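Local atomic coordinates of flagellar assembly protein FliH (Salmonella typhimurium, PDB entry 5B0O), a protein that is needed for assembly and regrowth of the bacterial flagellum and takes part in the export of flagellar proteins. Residues R76-D81 with L106-K112; Q60-Q64 with T92-W98; I56-Q60 with V85-L89. One frame throughout, in Å; residues are numbered along the deposited sequence.

How the interactions relate
Helix 53-63 supplies the first partner of two contacts. Interaction 3 closes the loop from 56-60 to 85-89, and interaction 2, starting where 56-60 ends at the shared Gln60, closes the longer path to 92-98; together they lay one helix against helix 79-96 and the turn that follows it. Interaction 1 opens at 76-81, inside both of these loops, and closes beyond them at 106-112, so it crosses both, and none of the three nests inside another. It joins strand 74-77 and the start of helix 79-96 to the approach to strand 112-114. Cys111 is the meeting point, its SG lying 3.6 Å from Leu62 CD1 and 4.1 Å from Ile59 CG1.

Interaction 1 (R76-D81 with L106-K112); sequences RVHPDD and LHHGGCK
The imidazoles of His78 and His108 meet in an offset edge-to-face pair, the edge of His78 directed at one face of His108, with centroids 4.4 Å apart and planes inclined at 71°. His78 CG is anti to the backbone N (chi1 -166°), which swings the ring to His108; its CB and CG lie near Leu106 O. Around its rim, His108 meets Asp80: His108 NE2 donates to Asp80 OD2 at 3.2 Å, on the anti side of the carboxylate and somewhat out of its plane, while carboxylate and ring are themselves steeply inclined. Asp81, one residue further on, turns its carboxylate to the backbone instead. Asp81 OD2 accepts the N-H of Gly109 at 3.0 Å, on the syn side but well out of the carboxylate plane, within the type II turn His107-Gly110, whose third position is occupied by glycine with positive phi. The other oxygen, OD1, forms a salt bridge with Arg84.

Toward strand 112-114 the side-chain bonds give way to a backbone bridge of the sheet. Arg76 and Lys112 form an antiparallel hydrogen-bonded pair, Arg76 N to Lys112 O at 2.9 Å and Lys112 N to Arg76 O at 3.2 Å, joining the two central strands of a four-stranded mixed sheet. Both long side chains leave from the same face of it, and the guanidinium of Arg76 bonds to Gln74. Val77 CG2 packs on Cys111 CB at 3.8 Å, near Leu55 of helix 53-63. Two aspartates at the start of helix 79-96 thus grip a single turn, one through an imidazole and one through a peptide N-H, and the nearby negative charge would probably favour a protonated His108.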
ATOM      1  N   ARG E  76     -11.201 -34.148  17.049  1.00 42.59           N
ATOM      2  CA  ARG E  76      -9.891 -34.731  17.295  1.00 44.71           C
ATOM      3  C   ARG E  76      -9.165 -33.920  18.345  1.00 45.53           C
ATOM      4  O   ARG E  76      -9.140 -32.689  18.283  1.00 42.61           O
ATOM      5  CB  ARG E  76      -9.042 -34.732  16.023  1.00 49.38           C
ATOM      6  CG  ARG E  76      -9.666 -35.421  14.838  1.00 53.09           C
ATOM      7  CD  ARG E  76      -8.842 -35.166  13.593  1.00 59.08           C
ATOM      8  NE  ARG E  76      -9.570 -35.523  12.381  1.00 74.10           N
ATOM      9  CZ  ARG E  76      -9.153 -35.234  11.153  1.00 83.45           C
ATOM     10  NH1 ARG E  76      -8.011 -34.579  10.983  1.00 88.93           N
ATOM     11  NH2 ARG E  76      -9.876 -35.594  10.099  1.00 66.40           N
ATOM     12  N   VAL E  77      -8.570 -34.617  19.305  1.00 41.71           N
ATOM     13  CA  VAL E  77      -7.725 -33.983  20.298  1.00 38.01           C
ATOM     14  C   VAL E  77      -6.506 -34.863  20.524  1.00 51.24           C
ATOM     15  O   VAL E  77      -6.486 -36.022  20.107  1.00 51.07           O
ATOM     16  CB  VAL E  77      -8.469 -33.773  21.615  1.00 37.13           C
ATOM     17  CG1 VAL E  77      -7.639 -32.914  22.544  1.00 54.80           C
ATOM     18  CG2 VAL E  77      -9.800 -33.105  21.362  1.00 34.64           C
ATOM     19  N   HIS E  78      -5.481 -34.308  21.160  1.00 53.73           N
ATOM     20  CA  HIS E  78      -4.298 -35.083  21.503  1.00 53.29           C
ATOM     21  C   HIS E  78      -4.703 -36.220  22.428  1.00 54.89           C
ATOM     22  O   HIS E  78      -5.476 -36.013  23.368  1.00 50.34           O
ATOM     23  CB  HIS E  78      -3.267 -34.199  22.202  1.00 53.83           C
ATOM     24  CG  HIS E  78      -1.904 -34.815  22.298  1.00 61.39           C
ATOM     25  ND1 HIS E  78      -1.044 -34.553  23.339  1.00 64.77           N
ATOM     26  CD2 HIS E  78      -1.251 -35.667  21.471  1.00 62.66           C
ATOM     27  CE1 HIS E  78       0.082 -35.226  23.157  1.00 63.94           C
ATOM     28  NE2 HIS E  78      -0.018 -35.906  22.032  1.00 62.12           N
ATOM     29  N   PRO E  79      -4.168 -37.423  22.179  1.00 59.34           N
ATOM     30  CA  PRO E  79      -4.519 -38.585  23.000  1.00 57.58           C
ATOM     31  C   PRO E  79      -4.473 -38.283  24.495  1.00 49.30           C
ATOM     32  O   PRO E  79      -5.212 -38.907  25.258  1.00 53.56           O
ATOM     33  CB  PRO E  79      -3.438 -39.596  22.622  1.00 53.08           C
ATOM     34  CG  PRO E  79      -3.186 -39.310  21.162  1.00 51.29           C
ATOM     35  CD  PRO E  79      -3.395 -37.807  20.982  1.00 51.98           C
ATOM     36  N   ASP E  80      -3.633 -37.333  24.894  1.00 47.26           N
ATOM     37  CA  ASP E  80      -3.518 -36.936  26.297  1.00 53.02           C
ATOM     38  C   ASP E  80      -4.716 -36.161  26.856  1.00 57.58           C
ATOM     39  O   ASP E  80      -5.019 -36.262  28.049  1.00 58.76           O
ATOM     40  CB  ASP E  80      -2.241 -36.136  26.513  1.00 57.00           C
ATOM     41  CG  ASP E  80      -1.005 -36.989  26.415  1.00 57.40           C
ATOM     42  OD1 ASP E  80      -1.129 -38.178  26.052  1.00 53.10           O
ATOM     43  OD2 ASP E  80       0.092 -36.465  26.696  1.00 66.25           O
ATOM     44  N   ASP E  81      -5.375 -35.370  26.011  1.00 54.70           N
ATOM     45  CA  ASP E  81      -6.625 -34.718  26.400  1.00 54.88           C
ATOM     46  C   ASP E  81      -7.798 -35.660  26.150  1.00 50.61           C
ATOM     47  O   ASP E  81      -8.893 -35.446  26.663  1.00 46.13           O
ATOM     48  CB  ASP E  81      -6.860 -33.440  25.590  1.00 56.35           C
ATOM     49  CG  ASP E  81      -5.903 -32.320  25.946  1.00 61.78           C
ATOM     50  OD1 ASP E  81      -5.684 -32.056  27.148  1.00 65.03           O
ATOM     51  OD2 ASP E  81      -5.379 -31.691  25.001  1.00 60.28           O
ATOM     52  N   LEU E 106      -2.033 -32.738  17.400  1.00 48.03           N
ATOM     53  CA  LEU E 106      -2.649 -31.580  18.025  1.00 49.53           C
ATOM     54  C   LEU E 106      -1.976 -31.347  19.366  1.00 45.92           C
ATOM     55  O   LEU E 106      -1.669 -32.291  20.087  1.00 50.07           O
ATOM     56  CB  LEU E 106      -4.167 -31.755  18.181  1.00 45.27           C
ATOM     57  CG  LEU E 106      -4.972 -32.019  16.902  1.00 44.00           C
ATOM     58  CD1 LEU E 106      -6.443 -32.229  17.209  1.00 39.22           C
ATOM     59  CD2 LEU E 106      -4.799 -30.897  15.885  1.00 37.11           C
ATOM     60  N   HIS E 107      -1.710 -30.092  19.689  1.00 40.22           N
ATOM     61  CA  HIS E 107      -1.156 -29.773  20.991  1.00 44.37           C
ATOM     62  C   HIS E 107      -2.265 -29.744  22.032  1.00 47.12           C
ATOM     63  O   HIS E 107      -3.432 -29.532  21.705  1.00 53.17           O
ATOM     64  CB  HIS E 107      -0.410 -28.442  20.958  1.00 48.99           C
ATOM     65  CG  HIS E 107       0.656 -28.371  19.910  1.00 47.38           C
ATOM     66  ND1 HIS E 107       0.375 -28.132  18.578  1.00 51.30           N
ATOM     67  CD2 HIS E 107       1.997 -28.503  19.990  1.00 49.31           C
ATOM     68  CE1 HIS E 107       1.499 -28.122  17.891  1.00 44.75           C
ATOM     69  NE2 HIS E 107       2.502 -28.344  18.720  1.00 54.13           N
ATOM     70  N   HIS E 108      -1.889 -29.981  23.283  1.00 53.68           N
ATOM     71  CA  HIS E 108      -2.830 -29.990  24.395  1.00 56.36           C
ATOM     72  C   HIS E 108      -3.614 -28.683  24.462  1.00 49.46           C
ATOM     73  O   HIS E 108      -3.058 -27.618  24.235  1.00 53.73           O
ATOM     74  CB  HIS E 108      -2.076 -30.191  25.715  1.00 69.75           C
ATOM     75  CG  HIS E 108      -1.208 -31.410  25.745  1.00 70.63           C
ATOM     76  ND1 HIS E 108      -0.197 -31.633  24.835  1.00 70.99           N
ATOM     77  CD2 HIS E 108      -1.186 -32.466  26.595  1.00 72.42           C
ATOM     78  CE1 HIS E 108       0.403 -32.777  25.115  1.00 73.37           C
ATOM     79  NE2 HIS E 108      -0.181 -33.301  26.179  1.00 72.21           N
ATOM     80  N   GLY E 109      -4.907 -28.764  24.764  1.00 54.81           N
ATOM     81  CA  GLY E 109      -5.712 -27.572  24.977  1.00 50.94           C
ATOM     82  C   GLY E 109      -6.310 -27.020  23.700  1.00 46.40           C
ATOM     83  O   GLY E 109      -6.806 -25.892  23.669  1.00 56.11           O
ATOM     84  N   GLY E 110      -6.285 -27.836  22.650  1.00 45.18           N
ATOM     85  CA  GLY E 110      -6.766 -27.438  21.338  1.00 48.07           C
ATOM     86  C   GLY E 110      -7.317 -28.619  20.564  1.00 43.29           C
ATOM     87  O   GLY E 110      -6.987 -29.767  20.862  1.00 40.34           O
ATOM     88  N   CYS E 111      -8.149 -28.337  19.567  1.00 38.92           N
ATOM     89  CA  CYS E 111      -8.883 -29.383  18.870  1.00 35.96           C
ATOM     90  C   CYS E 111      -9.268 -28.974  17.455  1.00 38.54           C
ATOM     91  O   CYS E 111      -9.167 -27.806  17.079  1.00 35.72           O
ATOM     92  CB  CYS E 111     -10.152 -29.705  19.637  1.00 31.47           C
ATOM     93  SG  CYS E 111     -11.255 -28.293  19.728  1.00 29.57           S
ATOM     94  N   LYS E 112      -9.685 -29.950  16.661  1.00 38.71           N
ATOM     95  CA  LYS E 112     -10.267 -29.668  15.359  1.00 43.95           C
ATOM     96  C   LYS E 112     -11.481 -30.555  15.141  1.00 39.89           C
ATOM     97  O   LYS E 112     -11.476 -31.720  15.527  1.00 37.52           O
ATOM     98  CB  LYS E 112      -9.258 -29.900  14.228  1.00 44.34           C
ATOM     99  CG  LYS E 112      -8.048 -28.982  14.233  1.00 39.85           C
ATOM    100  CD  LYS E 112      -7.201 -29.212  12.987  1.00 41.26           C
ATOM    101  CE  LYS E 112      -5.798 -28.656  13.153  1.00 42.68           C
ATOM    102  NZ  LYS E 112      -5.104 -28.542  11.846  1.00 42.42           N
TER

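Interaction 2 (Q60-Q64 with T92-W98); sequences QQLLQ and TLSLHGW
Thr92 meets Leu63 methyl to methyl, Thr92 CG2 standing 3.9 Å from Leu63 CD1. On the next residue, Leu93, CD2 comes within 3.9 Å of the other methyl, Leu63 CD2, and the two leucine side chains cross at about a right angle. His96, one turn after Thr92, offers the face of its imidazole: Leu63 CD2 sits over it in a CH-pi contact, 3.8 Å from the centroid and 21° off the ring normal. A bond at the ring edge helps to fix its rotation: His96 ND1 donates to Thr92 O at 2.9 Å, nearly straight, with the oxygen in the imidazole plane but the donor above the carbonyl plane. That oxygen also accepts the backbone N-H of His96.

Here helix 79-96 ends in a Schellman motif, with Gly97 at positive phi and Trp98 N bonded back to Leu93 O. The reversal carries the chain toward strand 99-102, completing a beta-alpha-beta crossover from strand 74-77. Trp98 then brings its indole across the end of helix 53-63. Leu63 CD2 lies over the six-membered ring, and Trp98 CH2, at the corner of that ring, reaches Leu62 CB at 4.0 Å, while Val113 of the sheet touches both Trp98 and Leu62.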
ATOM      1  N   GLN E  60     -17.593 -27.284  23.789  1.00 37.24           N
ATOM      2  CA  GLN E  60     -18.966 -26.881  24.051  1.00 39.12           C
ATOM      3  C   GLN E  60     -19.391 -25.825  23.041  1.00 44.64           C
ATOM      4  O   GLN E  60     -20.457 -25.923  22.434  1.00 44.71           O
ATOM      5  CB  GLN E  60     -19.098 -26.315  25.458  1.00 43.38           C
ATOM      6  CG  GLN E  60     -19.023 -27.347  26.567  1.00 52.00           C
ATOM      7  CD  GLN E  60     -19.142 -26.711  27.943  1.00 66.57           C
ATOM      8  OE1 GLN E  60     -19.152 -25.481  28.078  1.00 61.83           O
ATOM      9  NE2 GLN E  60     -19.236 -27.543  28.971  1.00 74.76           N
ATOM     10  N   GLN E  61     -18.553 -24.810  22.863  1.00 44.11           N
ATOM     11  CA  GLN E  61     -18.849 -23.764  21.898  1.00 41.68           C
ATOM     12  C   GLN E  61     -18.963 -24.338  20.494  1.00 37.34           C
ATOM     13  O   GLN E  61     -19.855 -23.963  19.739  1.00 37.39           O
ATOM     14  CB  GLN E  61     -17.780 -22.676  21.911  1.00 42.94           C
ATOM     15  CG  GLN E  61     -17.489 -22.123  20.520  1.00 47.59           C
ATOM     16  CD  GLN E  61     -17.415 -20.612  20.489  1.00 57.46           C
ATOM     17  OE1 GLN E  61     -16.424 -20.015  20.918  1.00 53.10           O
ATOM     18  NE2 GLN E  61     -18.470 -19.981  19.981  1.00 68.35           N
ATOM     19  N   LEU E  62     -18.055 -25.239  20.139  1.00 38.91           N
ATOM     20  CA  LEU E  62     -18.058 -25.801  18.793  1.00 38.01           C
ATOM     21  C   LEU E  62     -19.351 -26.571  18.523  1.00 35.72           C
ATOM     22  O   LEU E  62     -19.983 -26.398  17.484  1.00 33.56           O
ATOM     23  CB  LEU E  62     -16.822 -26.674  18.555  1.00 33.86           C
ATOM     24  CG  LEU E  62     -15.461 -25.970  18.600  1.00 33.67           C
ATOM     25  CD1 LEU E  62     -14.322 -26.964  18.440  1.00 30.65           C
ATOM     26  CD2 LEU E  62     -15.369 -24.895  17.541  1.00 30.23           C
ATOM     27  N   LEU E  63     -19.754 -27.401  19.475  1.00 36.20           N
ATOM     28  CA  LEU E  63     -20.959 -28.200  19.317  1.00 37.01           C
ATOM     29  C   LEU E  63     -22.156 -27.343  18.920  1.00 37.83           C
ATOM     30  O   LEU E  63     -22.987 -27.758  18.111  1.00 42.07           O
ATOM     31  CB  LEU E  63     -21.239 -28.995  20.592  1.00 32.82           C
ATOM     32  CG  LEU E  63     -20.329 -30.209  20.754  1.00 31.52           C
ATOM     33  CD1 LEU E  63     -20.443 -30.842  22.127  1.00 32.87           C
ATOM     34  CD2 LEU E  63     -20.648 -31.225  19.679  1.00 35.99           C
ATOM     35  N   GLN E  64     -22.225 -26.137  19.474  1.00 35.38           N
ATOM     36  CA  GLN E  64     -23.358 -25.249  19.242  1.00 35.94           C
ATOM     37  C   GLN E  64     -23.130 -24.237  18.117  1.00 39.59           C
ATOM     38  O   GLN E  64     -23.995 -23.415  17.840  1.00 40.91           O
ATOM     39  CB  GLN E  64     -23.719 -24.504  20.526  1.00 36.43           C
ATOM     40  CG  GLN E  64     -22.769 -23.372  20.840  1.00 41.71           C
ATOM     41  CD  GLN E  64     -23.478 -22.041  20.985  1.00 58.64           C
ATOM     42  OE1 GLN E  64     -24.663 -21.987  21.321  1.00 66.92           O
ATOM     43  NE2 GLN E  64     -22.753 -20.954  20.736  1.00 60.15           N
ATOM     44  N   THR E  92     -22.275 -35.951  25.362  1.00 41.10           N
ATOM     45  CA  THR E  92     -22.804 -34.873  24.548  1.00 36.18           C
ATOM     46  C   THR E  92     -22.410 -35.059  23.090  1.00 39.27           C
ATOM     47  O   THR E  92     -23.223 -34.841  22.198  1.00 41.68           O
ATOM     48  CB  THR E  92     -22.340 -33.509  25.051  1.00 33.72           C
ATOM     49  OG1 THR E  92     -22.465 -33.467  26.475  1.00 45.89           O
ATOM     50  CG2 THR E  92     -23.185 -32.403  24.444  1.00 31.20           C
ATOM     51  N   LEU E  93     -21.173 -35.475  22.843  1.00 42.30           N
ATOM     52  CA  LEU E  93     -20.731 -35.714  21.470  1.00 43.69           C
ATOM     53  C   LEU E  93     -21.692 -36.628  20.729  1.00 37.43           C
ATOM     54  O   LEU E  93     -22.177 -36.285  19.653  1.00 41.34           O
ATOM     55  CB  LEU E  93     -19.326 -36.312  21.445  1.00 41.54           C
ATOM     56  CG  LEU E  93     -18.234 -35.315  21.810  1.00 39.13           C
ATOM     57  CD1 LEU E  93     -16.864 -35.946  21.655  1.00 44.56           C
ATOM     58  CD2 LEU E  93     -18.369 -34.106  20.918  1.00 36.36           C
ATOM     59  N   SER E  94     -21.967 -37.784  21.322  1.00 36.34           N
ATOM     60  CA  SER E  94     -22.840 -38.782  20.728  1.00 36.49           C
ATOM     61  C   SER E  94     -24.231 -38.218  20.447  1.00 41.19           C
ATOM     62  O   SER E  94     -24.831 -38.508  19.408  1.00 39.71           O
ATOM     63  CB  SER E  94     -22.922 -39.998  21.643  1.00 32.72           C
ATOM     64  OG  SER E  94     -21.627 -40.387  22.056  1.00 39.55           O
ATOM     65  N   LEU E  95     -24.736 -37.411  21.374  1.00 35.34           N
ATOM     66  CA  LEU E  95     -26.001 -36.715  21.169  1.00 36.82           C
ATOM     67  C   LEU E  95     -25.989 -35.831  19.921  1.00 38.48           C
ATOM     68  O   LEU E  95     -27.006 -35.691  19.247  1.00 39.95           O
ATOM     69  CB  LEU E  95     -26.347 -35.862  22.382  1.00 35.82           C
ATOM     70  CG  LEU E  95     -27.244 -36.521  23.419  1.00 37.06           C
ATOM     71  CD1 LEU E  95     -27.829 -35.464  24.333  1.00 40.66           C
ATOM     72  CD2 LEU E  95     -28.347 -37.298  22.731  1.00 32.25           C
ATOM     73  N   HIS E  96     -24.842 -35.224  19.628  1.00 37.81           N
ATOM     74  CA  HIS E  96     -24.705 -34.368  18.455  1.00 37.31           C
ATOM     75  C   HIS E  96     -24.348 -35.191  17.230  1.00 34.04           C
ATOM     76  O   HIS E  96     -24.327 -34.677  16.111  1.00 30.05           O
ATOM     77  CB  HIS E  96     -23.628 -33.310  18.678  1.00 34.37           C
ATOM     78  CG  HIS E  96     -24.035 -32.205  19.604  1.00 35.64           C
ATOM     79  ND1 HIS E  96     -24.117 -32.377  20.976  1.00 33.33           N
ATOM     80  CD2 HIS E  96     -24.355 -30.919  19.368  1.00 39.27           C
ATOM     81  CE1 HIS E  96     -24.485 -31.242  21.530  1.00 39.22           C
ATOM     82  NE2 HIS E  96     -24.639 -30.334  20.584  1.00 38.13           N
ATOM     83  N   GLY E  97     -24.057 -36.467  17.450  1.00 32.47           N
ATOM     84  CA  GLY E  97     -23.685 -37.359  16.371  1.00 40.41           C
ATOM     85  C   GLY E  97     -22.225 -37.288  15.969  1.00 35.97           C
ATOM     86  O   GLY E  97     -21.836 -37.895  14.974  1.00 40.06           O
ATOM     87  N   TRP E  98     -21.420 -36.548  16.727  1.00 30.07           N
ATOM     88  CA  TRP E  98     -19.986 -36.464  16.452  1.00 35.63           C
ATOM     89  C   TRP E  98     -19.285 -37.712  16.954  1.00 36.16           C
ATOM     90  O   TRP E  98     -19.781 -38.377  17.860  1.00 38.57           O
ATOM     91  CB  TRP E  98     -19.353 -35.248  17.131  1.00 36.30           C
ATOM     92  CG  TRP E  98     -19.779 -33.928  16.586  1.00 31.94           C
ATOM     93  CD1 TRP E  98     -20.763 -33.701  15.684  1.00 32.28           C
ATOM     94  CD2 TRP E  98     -19.232 -32.644  16.917  1.00 31.09           C
ATOM     95  NE1 TRP E  98     -20.873 -32.359  15.433  1.00 33.06           N
ATOM     96  CE2 TRP E  98     -19.941 -31.687  16.181  1.00 33.66           C
ATOM     97  CE3 TRP E  98     -18.209 -32.216  17.769  1.00 36.49           C
ATOM     98  CZ2 TRP E  98     -19.660 -30.320  16.261  1.00 32.40           C
ATOM     99  CZ3 TRP E  98     -17.934 -30.863  17.850  1.00 34.96           C
ATOM    100  CH2 TRP E  98     -18.654 -29.932  17.099  1.00 28.11           C
TER

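Interaction 3 (I56-Q60 with V85-L89); sequences IKQIQ and VEEML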
ATOM      1  N   ILE E  56     -12.363 -27.860  27.154  1.00 45.42           N
ATOM      2  CA  ILE E  56     -13.730 -28.334  27.336  1.00 45.64           C
ATOM      3  C   ILE E  56     -14.765 -27.250  27.045  1.00 41.99           C
ATOM      4  O   ILE E  56     -15.888 -27.550  26.658  1.00 39.83           O
ATOM      5  CB  ILE E  56     -13.963 -28.894  28.748  1.00 47.07           C
ATOM      6  CG1 ILE E  56     -13.141 -30.160  28.945  1.00 46.57           C
ATOM      7  CG2 ILE E  56     -15.434 -29.228  28.953  1.00 46.93           C
ATOM      8  CD1 ILE E  56     -13.489 -31.242  27.956  1.00 47.64           C
ATOM      9  N   LYS E  57     -14.399 -25.990  27.234  1.00 43.07           N
ATOM     10  CA  LYS E  57     -15.337 -24.917  26.954  1.00 40.95           C
ATOM     11  C   LYS E  57     -15.435 -24.668  25.463  1.00 42.75           C
ATOM     12  O   LYS E  57     -16.519 -24.398  24.946  1.00 42.06           O
ATOM     13  CB  LYS E  57     -14.945 -23.635  27.681  1.00 45.21           C
ATOM     14  CG  LYS E  57     -15.138 -23.702  29.177  1.00 63.22           C
ATOM     15  CD  LYS E  57     -14.821 -22.360  29.827  1.00 80.55           C
ATOM     16  CE  LYS E  57     -14.823 -22.470  31.346  1.00 81.23           C
ATOM     17  NZ  LYS E  57     -16.146 -22.910  31.867  1.00 85.00           N
ATOM     18  N   GLN E  58     -14.303 -24.771  24.772  1.00 43.26           N
ATOM     19  CA  GLN E  58     -14.267 -24.548  23.332  1.00 44.56           C
ATOM     20  C   GLN E  58     -15.101 -25.585  22.592  1.00 41.70           C
ATOM     21  O   GLN E  58     -15.841 -25.253  21.660  1.00 36.58           O
ATOM     22  CB  GLN E  58     -12.830 -24.592  22.819  1.00 40.86           C
ATOM     23  CG  GLN E  58     -12.706 -24.325  21.332  1.00 29.05           C
ATOM     24  CD  GLN E  58     -12.919 -22.871  20.988  1.00 37.82           C
ATOM     25  OE1 GLN E  58     -12.176 -22.009  21.440  1.00 46.15           O
ATOM     26  NE2 GLN E  58     -13.931 -22.590  20.179  1.00 49.64           N
ATOM     27  N   ILE E  59     -14.965 -26.843  23.005  1.00 36.36           N
ATOM     28  CA  ILE E  59     -15.717 -27.936  22.399  1.00 37.59           C
ATOM     29  C   ILE E  59     -17.212 -27.720  22.591  1.00 41.86           C
ATOM     30  O   ILE E  59     -18.002 -27.937  21.667  1.00 42.98           O
ATOM     31  CB  ILE E  59     -15.301 -29.297  22.964  1.00 30.44           C
ATOM     32  CG1 ILE E  59     -13.856 -29.603  22.572  1.00 36.77           C
ATOM     33  CG2 ILE E  59     -16.213 -30.376  22.447  1.00 30.42           C
ATOM     34  CD1 ILE E  59     -13.296 -30.858  23.185  1.00 38.93           C
ATOM     35  N   GLN E  60     -17.593 -27.284  23.789  1.00 37.24           N
ATOM     36  CA  GLN E  60     -18.966 -26.881  24.051  1.00 39.12           C
ATOM     37  C   GLN E  60     -19.391 -25.825  23.041  1.00 44.64           C
ATOM     38  O   GLN E  60     -20.457 -25.923  22.434  1.00 44.71           O
ATOM     39  CB  GLN E  60     -19.098 -26.315  25.458  1.00 43.38           C
ATOM     40  CG  GLN E  60     -19.023 -27.347  26.567  1.00 52.00           C
ATOM     41  CD  GLN E  60     -19.142 -26.711  27.943  1.00 66.57           C
ATOM     42  OE1 GLN E  60     -19.152 -25.481  28.078  1.00 61.83           O
ATOM     43  NE2 GLN E  60     -19.236 -27.543  28.971  1.00 74.76           N
ATOM     44  N   VAL E  85     -11.614 -35.679  27.980  1.00 62.60           N
ATOM     45  CA  VAL E  85     -12.668 -35.068  27.177  1.00 55.13           C
ATOM     46  C   VAL E  85     -13.739 -36.105  26.885  1.00 57.23           C
ATOM     47  O   VAL E  85     -14.932 -35.826  26.970  1.00 53.96           O
ATOM     48  CB  VAL E  85     -12.108 -34.522  25.850  1.00 53.63           C
ATOM     49  CG1 VAL E  85     -13.231 -34.126  24.912  1.00 49.56           C
ATOM     50  CG2 VAL E  85     -11.181 -33.345  26.112  1.00 53.05           C
ATOM     51  N   GLU E  86     -13.296 -37.308  26.546  1.00 62.37           N
ATOM     52  CA  GLU E  86     -14.197 -38.421  26.309  1.00 59.51           C
ATOM     53  C   GLU E  86     -15.176 -38.566  27.472  1.00 58.68           C
ATOM     54  O   GLU E  86     -16.368 -38.744  27.267  1.00 63.90           O
ATOM     55  CB  GLU E  86     -13.395 -39.709  26.103  1.00 61.28           C
ATOM     56  CG  GLU E  86     -14.132 -40.791  25.344  1.00 67.34           C
ATOM     57  CD  GLU E  86     -15.245 -41.411  26.153  1.00 73.15           C
ATOM     58  OE1 GLU E  86     -15.322 -41.125  27.364  1.00 74.46           O
ATOM     59  OE2 GLU E  86     -16.040 -42.189  25.582  1.00 77.86           O
ATOM     60  N   GLU E  87     -14.676 -38.496  28.696  1.00 57.21           N
ATOM     61  CA  GLU E  87     -15.554 -38.613  29.848  1.00 63.45           C
ATOM     62  C   GLU E  87     -16.507 -37.418  29.989  1.00 62.27           C
ATOM     63  O   GLU E  87     -17.724 -37.582  29.943  1.00 64.32           O
ATOM     64  CB  GLU E  87     -14.720 -38.838  31.112  1.00 64.54           C
ATOM     65  CG  GLU E  87     -13.624 -39.864  30.876  1.00 73.24           C
ATOM     66  CD  GLU E  87     -13.036 -40.437  32.148  1.00 90.54           C
ATOM     67  OE1 GLU E  87     -13.246 -39.843  33.228  1.00 97.35           O
ATOM     68  OE2 GLU E  87     -12.352 -41.482  32.059  1.00 85.65           O
ATOM     69  N   MET E  88     -15.959 -36.215  30.105  1.00 57.84           N
ATOM     70  CA  MET E  88     -16.781 -35.032  30.347  1.00 55.55           C
ATOM     71  C   MET E  88     -17.825 -34.815  29.252  1.00 62.68           C
ATOM     72  O   MET E  88     -19.019 -34.746  29.532  1.00 77.39           O
ATOM     73  CB  MET E  88     -15.902 -33.785  30.483  1.00 63.44           C
ATOM     74  CG  MET E  88     -14.854 -33.854  31.591  1.00 70.46           C
ATOM     75  SD  MET E  88     -15.538 -33.650  33.252  1.00 98.73           S
ATOM     76  CE  MET E  88     -16.523 -32.165  33.045  1.00 51.58           C
ATOM     77  N   LEU E  89     -17.368 -34.688  28.010  1.00 60.76           N
ATOM     78  CA  LEU E  89     -18.244 -34.391  26.877  1.00 52.18           C
ATOM     79  C   LEU E  89     -18.652 -35.578  25.992  1.00 55.52           C
ATOM     80  O   LEU E  89     -19.422 -35.407  25.042  1.00 49.70           O
ATOM     81  CB  LEU E  89     -17.596 -33.315  26.012  1.00 47.41           C
ATOM     82  CG  LEU E  89     -17.179 -32.057  26.767  1.00 49.40           C
ATOM     83  CD1 LEU E  89     -16.296 -31.183  25.892  1.00 49.46           C
ATOM     84  CD2 LEU E  89     -18.407 -31.299  27.233  1.00 53.71           C
TER
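Two successive bends bring the CD1 methyl of Ile56 to helix 79-96: CG1 is anti to the carbonyl carbon (chi1 -67°), and the second torsion (chi2 -60°) folds CD1 round instead of extending it. Leu89 answers from the other side with CG likewise anti to its carbonyl carbon, and its CD1 methyl reaches in between Ile56 and Ile59.

The contact is a helix-helix interface in the C-terminal, globular part of FliH. Helix 79-96, the connection of a beta-alpha-beta crossover between strands 74-77 and 99-102, lies here against helix 53-63. The short axes cross at -53° and approach to 11.2 Å, a separation bridged by large aliphatic side chains: Ile56 and Ile59 from one helix, Val85 and Leu89 from the other.

Leu89 CD1 is the hub, 3.5 Å from Ile56 CD1 and also 3.5 Å from Ile59 CG2. Ile56 and Leu89 slide past one another in opposite directions, whereas Ile59 crosses Leu89 at a slant. One turn earlier, Val85 divides its two methyls between the isoleucines. Val85 CG2 lies beside Ile56 CD1 at 3.6 Å, and Val85 CG1 faces Ile59 CD1 at 3.7 Å, where the straight Ile59 chain and the valine meet tip to tip. No hydrogen bond joins the two segments, so the grip is entirely apolar, and Ile59 carries it on to Cys111 beside the sheet. At the solvent side, Met88 and Gln60 border the cluster through their aliphatic carbons: Met88 CB is 4.3 Å from Ile56 CD1, and Gln60 CG lies 4.1 Å from Leu89 CD2.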